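Local coordinates for protein alpha-1,4-endofucoidanase (PDB 6DLH) that cleaves alpha-1,4 linkages within fucoidan chains as a retaining glycoside hydrolase of family 107, its catalytic domain joined in this chain to a series of probable Ig-like domains, at residues A121-E124 with S125-D128; N149-L153 with L154-P158; G196-K199 with Y200-Y204. One frame throughout, in Å; residues are numbered along the deposited sequence.

Contact 1. Residues A121-E124 with S125-D128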
loop_
_atom_site.group_PDB
_atom_site.type_symbol
_atom_site.label_atom_id
_atom_site.label_comp_id
_atom_site.label_asym_id
_atom_site.label_seq_id
_atom_site.Cartn_x
_atom_site.Cartn_y
_atom_site.Cartn_z
ATOM N N ALA A 121 -8.639 -4.518 -7.373
ATOM C CA ALA A 121 -7.218 -4.818 -7.370
ATOM C C ALA A 121 -6.512 -3.848 -8.314
ATOM O O ALA A 121 -7.166 -3.138 -9.076
ATOM C CB ALA A 121 -6.976 -6.261 -7.747
ATOM N N PRO A 122 -5.164 -3.747 -8.263
ATOM C CA PRO A 122 -4.416 -3.064 -9.318
ATOM C C PRO A 122 -4.391 -3.945 -10.567
ATOM O O PRO A 122 -4.179 -5.155 -10.469
ATOM C CB PRO A 122 -3.012 -2.946 -8.706
ATOM C CG PRO A 122 -2.910 -4.144 -7.782
ATOM C CD PRO A 122 -4.299 -4.281 -7.197
ATOM N N ARG A 123 -4.609 -3.323 -11.736
ATOM C CA ARG A 123 -4.625 -4.028 -13.014
ATOM C C ARG A 123 -3.264 -4.682 -13.244
ATOM O O ARG A 123 -2.230 -4.023 -13.156
ATOM C CB ARG A 123 -4.979 -3.078 -14.163
ATOM C CG ARG A 123 -6.370 -2.467 -14.083
ATOM C CD ARG A 123 -6.513 -1.298 -15.037
ATOM N NE ARG A 123 -6.132 -0.014 -14.461
ATOM C CZ ARG A 123 -6.864 1.100 -14.514
ATOM N NH1 ARG A 123 -8.010 1.122 -15.171
ATOM N NH2 ARG A 123 -6.437 2.202 -13.919
ATOM N N GLU A 124 -3.282 -5.987 -13.533
ATOM C CA GLU A 124 -2.075 -6.796 -13.621
ATOM C C GLU A 124 -1.093 -6.207 -14.634
ATOM O O GLU A 124 0.112 -6.431 -14.536
ATOM C CB GLU A 124 -2.441 -8.234 -13.999
ATOM C CG GLU A 124 -1.716 -9.286 -13.177
ATOM C CD GLU A 124 -0.251 -9.516 -13.506
ATOM O OE1 GLU A 124 0.139 -9.281 -14.662
ATOM O OE2 GLU A 124 0.495 -9.944 -12.604
ATOM N N SER A 125 -1.610 -5.453 -15.609
ATOM C CA SER A 125 -0.779 -4.950 -16.694
ATOM C C SER A 125 -0.154 -3.603 -16.323
ATOM O O SER A 125 0.703 -3.095 -17.047
ATOM C CB SER A 125 -1.555 -4.887 -17.997
ATOM O OG SER A 125 -2.650 -3.987 -17.901
ATOM N N VAL A 126 -0.574 -3.042 -15.183
ATOM C CA VAL A 126 -0.167 -1.705 -14.779
ATOM C C VAL A 126 0.885 -1.783 -13.674
ATOM O O VAL A 126 2.005 -1.315 -13.861
ATOM C CB VAL A 126 -1.373 -0.840 -14.374
ATOM C CG1 VAL A 126 -0.951 0.558 -13.948
ATOM C CG2 VAL A 126 -2.409 -0.774 -15.483
ATOM N N ASP A 127 0.530 -2.383 -12.529
ATOM C CA ASP A 127 1.416 -2.335 -11.373
ATOM C C ASP A 127 1.087 -3.429 -10.359
ATOM O O ASP A 127 -0.082 -3.740 -10.125
ATOM C CB ASP A 127 1.340 -0.960 -10.702
ATOM C CG ASP A 127 2.489 -0.678 -9.754
ATOM O OD1 ASP A 127 3.618 -1.126 -10.046
ATOM O OD2 ASP A 127 2.245 -0.006 -8.739
ATOM N N ASP A 128 2.144 -3.986 -9.752
ATOM C CA ASP A 128 2.039 -4.732 -8.506
ATOM C C ASP A 128 2.661 -3.913 -7.370
ATOM O O ASP A 128 3.841 -4.079 -7.060
ATOM C CB ASP A 128 2.691 -6.116 -8.610
ATOM C CG ASP A 128 2.460 -6.964 -7.369
ATOM O OD1 ASP A 128 1.829 -6.455 -6.415
ATOM O OD2 ASP A 128 2.901 -8.129 -7.361
#

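Contact 2. Residues N149-L153 with L154-P158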
loop_
_atom_site.group_PDB
_atom_site.type_symbol
_atom_site.label_atom_id
_atom_site.label_comp_id
_atom_site.label_asym_id
_atom_site.label_seq_id
_atom_site.Cartn_x
_atom_site.Cartn_y
_atom_site.Cartn_z
ATOM N N ASN A 149 -8.213 -8.813 5.908
ATOM C CA ASN A 149 -9.481 -8.880 6.604
ATOM C C ASN A 149 -10.169 -10.175 6.187
ATOM O O ASN A 149 -10.205 -10.508 5.004
ATOM C CB ASN A 149 -10.328 -7.626 6.394
ATOM C CG ASN A 149 -11.565 -7.630 7.262
ATOM O OD1 ASN A 149 -12.552 -8.283 6.928
ATOM N ND2 ASN A 149 -11.517 -6.921 8.380
ATOM N N SER A 150 -10.691 -10.901 7.180
ATOM C CA SER A 150 -11.164 -12.264 7.000
ATOM C C SER A 150 -12.389 -12.320 6.089
ATOM O O SER A 150 -12.598 -13.332 5.425
ATOM C CB SER A 150 -11.429 -12.923 8.332
ATOM O OG SER A 150 -10.208 -13.201 9.008
ATOM N N TYR A 151 -13.176 -11.235 6.063
ATOM C CA TYR A 151 -14.388 -11.131 5.262
ATOM C C TYR A 151 -14.043 -11.045 3.776
ATOM O O TYR A 151 -14.895 -11.323 2.937
ATOM C CB TYR A 151 -15.223 -9.909 5.657
ATOM C CG TYR A 151 -16.173 -10.126 6.808
ATOM C CD1 TYR A 151 -17.449 -10.637 6.606
ATOM C CD2 TYR A 151 -15.798 -9.820 8.108
ATOM C CE1 TYR A 151 -18.322 -10.843 7.667
ATOM C CE2 TYR A 151 -16.661 -10.017 9.177
ATOM C CZ TYR A 151 -17.927 -10.534 8.959
ATOM O OH TYR A 151 -18.771 -10.724 10.019
ATOM N N ASN A 152 -12.810 -10.615 3.473
ATOM C CA ASN A 152 -12.240 -10.631 2.134
ATOM C C ASN A 152 -13.241 -10.063 1.125
ATOM O O ASN A 152 -13.759 -8.967 1.329
ATOM C CB ASN A 152 -11.572 -11.976 1.831
ATOM C CG ASN A 152 -12.548 -13.132 1.740
ATOM O OD1 ASN A 152 -13.194 -13.326 0.708
ATOM N ND2 ASN A 152 -12.658 -13.906 2.808
ATOM N N LEU A 153 -13.538 -10.827 0.064
ATOM C CA LEU A 153 -14.351 -10.359 -1.052
ATOM C C LEU A 153 -15.844 -10.338 -0.712
ATOM O O LEU A 153 -16.622 -9.675 -1.400
ATOM C CB LEU A 153 -14.050 -11.216 -2.289
ATOM C CG LEU A 153 -12.652 -11.035 -2.887
ATOM C CD1 LEU A 153 -12.277 -12.206 -3.779
ATOM C CD2 LEU A 153 -12.538 -9.718 -3.646
ATOM N N LEU A 154 -16.241 -11.030 0.364
ATOM C CA LEU A 154 -17.624 -11.008 0.823
ATOM C C LEU A 154 -17.973 -9.622 1.358
ATOM O O LEU A 154 -17.085 -8.831 1.676
ATOM C CB LEU A 154 -17.833 -12.074 1.903
ATOM C CG LEU A 154 -17.940 -13.522 1.423
ATOM C CD1 LEU A 154 -18.573 -13.616 0.040
ATOM C CD2 LEU A 154 -16.588 -14.214 1.438
ATOM N N ALA A 155 -19.276 -9.343 1.450
ATOM C CA ALA A 155 -19.765 -8.090 2.001
ATOM C C ALA A 155 -20.061 -8.261 3.490
ATOM O O ALA A 155 -20.832 -9.135 3.879
ATOM C CB ALA A 155 -20.987 -7.632 1.244
ATOM N N ARG A 156 -19.441 -7.407 4.308
ATOM C CA ARG A 156 -19.568 -7.475 5.754
ATOM C C ARG A 156 -20.997 -7.111 6.143
ATOM O O ARG A 156 -21.600 -7.773 6.983
ATOM C CB ARG A 156 -18.548 -6.541 6.414
ATOM C CG ARG A 156 -18.303 -6.799 7.894
ATOM C CD ARG A 156 -17.564 -5.618 8.491
ATOM N NE ARG A 156 -17.488 -5.655 9.942
ATOM C CZ ARG A 156 -16.468 -6.149 10.634
ATOM N NH1 ARG A 156 -15.423 -6.661 10.006
ATOM N NH2 ARG A 156 -16.502 -6.131 11.954
ATOM N N ILE A 157 -21.514 -6.045 5.524
ATOM C CA ILE A 157 -22.888 -5.603 5.685
ATOM C C ILE A 157 -23.599 -5.822 4.349
ATOM O O ILE A 157 -23.597 -4.933 3.497
ATOM C CB ILE A 157 -22.927 -4.118 6.117
ATOM C CG1 ILE A 157 -21.865 -3.766 7.166
ATOM C CG2 ILE A 157 -24.326 -3.699 6.544
ATOM C CD1 ILE A 157 -22.057 -4.427 8.519
ATOM N N PRO A 158 -24.207 -7.012 4.110
ATOM C CA PRO A 158 -24.844 -7.322 2.823
ATOM C C PRO A 158 -26.009 -6.422 2.405
ATOM O O PRO A 158 -26.331 -6.345 1.223
ATOM C CB PRO A 158 -25.322 -8.775 2.991
ATOM C CG PRO A 158 -24.470 -9.323 4.113
ATOM C CD PRO A 158 -24.279 -8.145 5.047
HETATM O O HOH W 1 -14.825 -6.809 7.153
#

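Contact 3. Residues G196-K199 with Y200-Y204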
loop_
_atom_site.group_PDB
_atom_site.type_symbol
_atom_site.label_atom_id
_atom_site.label_comp_id
_atom_site.label_asym_id
_atom_site.label_seq_id
_atom_site.Cartn_x
_atom_site.Cartn_y
_atom_site.Cartn_z
ATOM N N GLY A 196 -23.885 -19.962 6.844
ATOM C CA GLY A 196 -23.591 -18.708 6.166
ATOM C C GLY A 196 -22.816 -18.917 4.866
ATOM O O GLY A 196 -23.074 -19.870 4.131
ATOM N N ARG A 197 -21.836 -18.037 4.621
ATOM C CA ARG A 197 -21.115 -17.976 3.358
ATOM C C ARG A 197 -19.831 -18.803 3.425
ATOM O O ARG A 197 -18.843 -18.461 2.778
ATOM C CB ARG A 197 -20.814 -16.515 3.016
ATOM C CG ARG A 197 -22.060 -15.669 2.813
ATOM C CD ARG A 197 -21.745 -14.188 2.765
ATOM N NE ARG A 197 -21.336 -13.704 4.073
ATOM C CZ ARG A 197 -21.423 -12.443 4.475
ATOM N NH1 ARG A 197 -21.835 -11.502 3.641
ATOM N NH2 ARG A 197 -21.104 -12.134 5.719
ATOM N N ARG A 198 -19.878 -19.914 4.169
ATOM C CA ARG A 198 -18.725 -20.760 4.440
ATOM C C ARG A 198 -18.011 -21.183 3.156
ATOM O O ARG A 198 -16.779 -21.199 3.117
ATOM C CB ARG A 198 -19.146 -21.975 5.275
ATOM C CG ARG A 198 -18.036 -22.977 5.576
ATOM C CD ARG A 198 -18.558 -24.121 6.432
ATOM N NE ARG A 198 -17.549 -25.102 6.813
ATOM C CZ ARG A 198 -16.877 -25.095 7.960
ATOM N NH1 ARG A 198 -17.167 -24.196 8.888
ATOM N NH2 ARG A 198 -15.916 -25.981 8.171
ATOM N N LYS A 199 -18.778 -21.564 2.121
ATOM C CA LYS A 199 -18.175 -22.183 0.945
ATOM C C LYS A 199 -17.292 -21.166 0.221
ATOM O O LYS A 199 -16.205 -21.509 -0.243
ATOM C CB LYS A 199 -19.217 -22.860 0.044
ATOM C CG LYS A 199 -20.238 -21.939 -0.608
ATOM C CD LYS A 199 -21.291 -22.663 -1.422
ATOM C CE LYS A 199 -22.339 -21.716 -1.974
ATOM N NZ LYS A 199 -23.440 -22.433 -2.660
ATOM N N TYR A 200 -17.766 -19.913 0.174
ATOM C CA TYR A 200 -17.053 -18.806 -0.445
ATOM C C TYR A 200 -15.736 -18.532 0.282
ATOM O O TYR A 200 -14.755 -18.141 -0.348
ATOM C CB TYR A 200 -17.941 -17.560 -0.507
ATOM C CG TYR A 200 -19.307 -17.761 -1.120
ATOM C CD1 TYR A 200 -19.454 -18.276 -2.400
ATOM C CD2 TYR A 200 -20.457 -17.413 -0.428
ATOM C CE1 TYR A 200 -20.706 -18.454 -2.970
ATOM C CE2 TYR A 200 -21.716 -17.587 -0.981
ATOM C CZ TYR A 200 -21.842 -18.106 -2.259
ATOM O OH TYR A 200 -23.079 -18.276 -2.813
ATOM N N MET A 201 -15.718 -18.741 1.607
ATOM C CA MET A 201 -14.524 -18.503 2.406
ATOM C C MET A 201 -13.411 -19.449 1.967
ATOM O O MET A 201 -12.257 -19.036 1.860
ATOM C CB MET A 201 -14.785 -18.673 3.908
ATOM C CG MET A 201 -15.664 -17.582 4.503
ATOM S SD MET A 201 -14.814 -15.994 4.702
ATOM C CE MET A 201 -13.477 -16.488 5.791
ATOM N N PHE A 202 -13.773 -20.713 1.712
ATOM C CA PHE A 202 -12.815 -21.715 1.262
ATOM C C PHE A 202 -12.348 -21.393 -0.160
ATOM O O PHE A 202 -11.212 -21.704 -0.515
ATOM C CB PHE A 202 -13.406 -23.124 1.356
ATOM C CG PHE A 202 -13.317 -23.785 2.710
ATOM C CD1 PHE A 202 -12.165 -24.459 3.098
ATOM C CD2 PHE A 202 -14.397 -23.764 3.583
ATOM C CE1 PHE A 202 -12.091 -25.081 4.337
ATOM C CE2 PHE A 202 -14.322 -24.387 4.821
ATOM C CZ PHE A 202 -13.168 -25.040 5.199
ATOM N N CYS A 203 -13.232 -20.773 -0.959
ATOM C CA CYS A 203 -12.881 -20.285 -2.286
ATOM C C CYS A 203 -11.648 -19.387 -2.174
ATOM O O CYS A 203 -10.630 -19.640 -2.822
ATOM C CB CYS A 203 -14.024 -19.484 -2.910
ATOM S SG CYS A 203 -15.229 -20.448 -3.865
ATOM N N TYR A 204 -11.756 -18.365 -1.312
ATOM C CA TYR A 204 -10.741 -17.338 -1.142
ATOM C C TYR A 204 -9.403 -17.956 -0.745
ATOM O O TYR A 204 -8.370 -17.624 -1.324
ATOM C CB TYR A 204 -11.203 -16.269 -0.148
ATOM C CG TYR A 204 -10.287 -15.073 -0.074
ATOM C CD1 TYR A 204 -10.443 -13.998 -0.938
ATOM C CD2 TYR A 204 -9.244 -15.025 0.841
ATOM C CE1 TYR A 204 -9.602 -12.900 -0.883
ATOM C CE2 TYR A 204 -8.390 -13.935 0.905
ATOM C CZ TYR A 204 -8.570 -12.870 0.040
ATOM O OH TYR A 204 -7.731 -11.796 0.094
#

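Contact 1. Residues A121-E124 with S125-D128
Arg-123 and Val-126 each set a branch anti to the carbonyl carbon: CG of Arg-123 (chi1 -63°) and CG2 of Val-126. The two side chains then run side by side and point the same way. CG2 of Val-126 rests 3.7 Å from CB of Arg-123. The arginine chain bends at chi3 (-89°), and its NE also passes CG2 of Val-126, at 3.9 Å.

The backbone that carries them turns back on itself. O of Arg-123 accepts two hydrogen bonds. N of Val-126 gives one at 2.8 Å, from above the carbonyl plane. N of Asp-127 gives the other at 3.3 Å, almost in line with the C=O. The two donors thus grip one oxygen and hold the tight bend closed. CB of Pro-122 lies against O of Asp-127 at 3.4 Å.

The charged ends are held from outside. NH2 of Arg-123 forms a salt bridge with Glu-61. Asp-127 forms salt bridges with Arg-64 through OD2 and Lys-553 through OD1, and its OD2 accepts a hydrogen bond from N of Gly-62. The bend belongs to the loop between helix 100-104, which Arg-123 touches at Glu-103, and helix 129-139, for which Asp-128 is the N-cap.

Contact 2. Residues N149-L153 with L154-P158
The ring of Tyr-151 carries Arg-156 on one face. CG of Arg-156 sits over the ring centre, 3.8 Å from the centroid, a CH-pi contact. At the ring edge, in its plane, lies OD1 of Asn-149. The arginine sets CG anti to the backbone N (chi1 -164°) and runs extended to NE, which carries CG over the ring and NH1 on towards a water. It crosses the tyrosine at about a right angle. Its guanidinium is tilted 47° from the ring, and CE2 of Tyr-151 lies over one guanidinium face, 3.7 Å from NH1.

The water sits in plane at the guanidinium edge. It accepts from NH1 of Arg-156 at 2.9 Å and donates to OD1 of Asn-149 at 2.7 Å. The same OD1 accepts from N of Tyr-151 at 3.1 Å, which closes an Asx turn. NH1 of Arg-156 also bonds to Ser-227, which fixes this end of the arginine.

Asn-152 braces the next bend. Its ND2 donates to O of Ser-150 at 2.7 Å, and its OD1 accepts from N of Leu-153 from above the carbonyl plane. CD2 of Leu-154 lies beside that OD1, 3.6 Å away. Leu-154 also packs on Trp-172 and Met-173 of helix 168-176.

A type I turn from Asn-149 to Asn-152 runs into a type II' turn from Tyr-151 to Leu-154, closed by a weak hydrogen bond from N of Leu-154 to O of Tyr-151. These turns leave the C-terminal end of parallel strand 143-149, consistent with a beta/alpha-barrel related to GH29, whose active sites lie at such strand ends.

Contact 3. Residues G196-K199 with Y200-Y204
N of Cys-203 donates to O of Lys-199 at 3.1 Å, with an N-H...O angle of 148°. The other backbone bonds between 196-199 and 200-204 are weak. O of Arg-197 receives them from N of Tyr-200 and N of Met-201. O of Arg-198 likewise takes them from N of Met-201 and N of Phe-202.

The guanidinium of Arg-198 forms a salt bridge with Asp-238 and bonds to O of Cys-236. OH of Tyr-200 is hydrogen-bonded to OD2 of Asp-177.

These are the first turns of helix 198-216, with Arg-197 at the N-cap position. Bonds to residues three and four positions back mix here, as the chain winds into the helix.

The ring of Tyr-200 is touched on a face and at an edge. CG of Lys-199 lies over the face, 4.2 Å from the centroid and 10° off the ring normal, a CH-pi contact. The lysine starts with CG between the backbone N and the carbonyl carbon (chi1 65°) and is extended from there. The chain therefore runs over the ring face, and its CE comes 3.6 Å from OH of Tyr-200. CB of Arg-197 meets the ring edge in plane, 3.6 Å from CD2.

Putting an alanine at Tyr-200 removes the ring under the Lys-199 chain, which would probably be freer to turn, and is likely to leave Asp-177 without its hydroxyl partner.

Arg-198 and Phe-202 run side by side and point the same way, NE of Arg-198 being 3.9 Å from CE2 of Phe-202. The guanidinium and ring planes are 53° apart. The Phe-202 ring stacks with His-192 and packs on Ile-250 and Ala-253 of helix 249-259.

How the contacts relate
The three contacts follow in series along the chain, and none encloses or crosses another. Contact 1 closes a bend ahead of helix 129-139. Strand 143-149 of the parallel sheet then leads into the turns of contact 2. After helices 168-176 and 181-184, contact 3 opens helix 198-216. Contacts 2 and 3 touch, their centres about 11 Å apart. NH1 of Arg-197 probably bonds to O of Ala-155, and Tyr-204 and Met-201 pack against Asn-152 and Ser-150. The loop after the strand is thus tied to the start of the helix. Contact 1 stands apart, its centre about 22 Å from that of contact 2, and reaches Lys-553 of a predicted Ig-like domain.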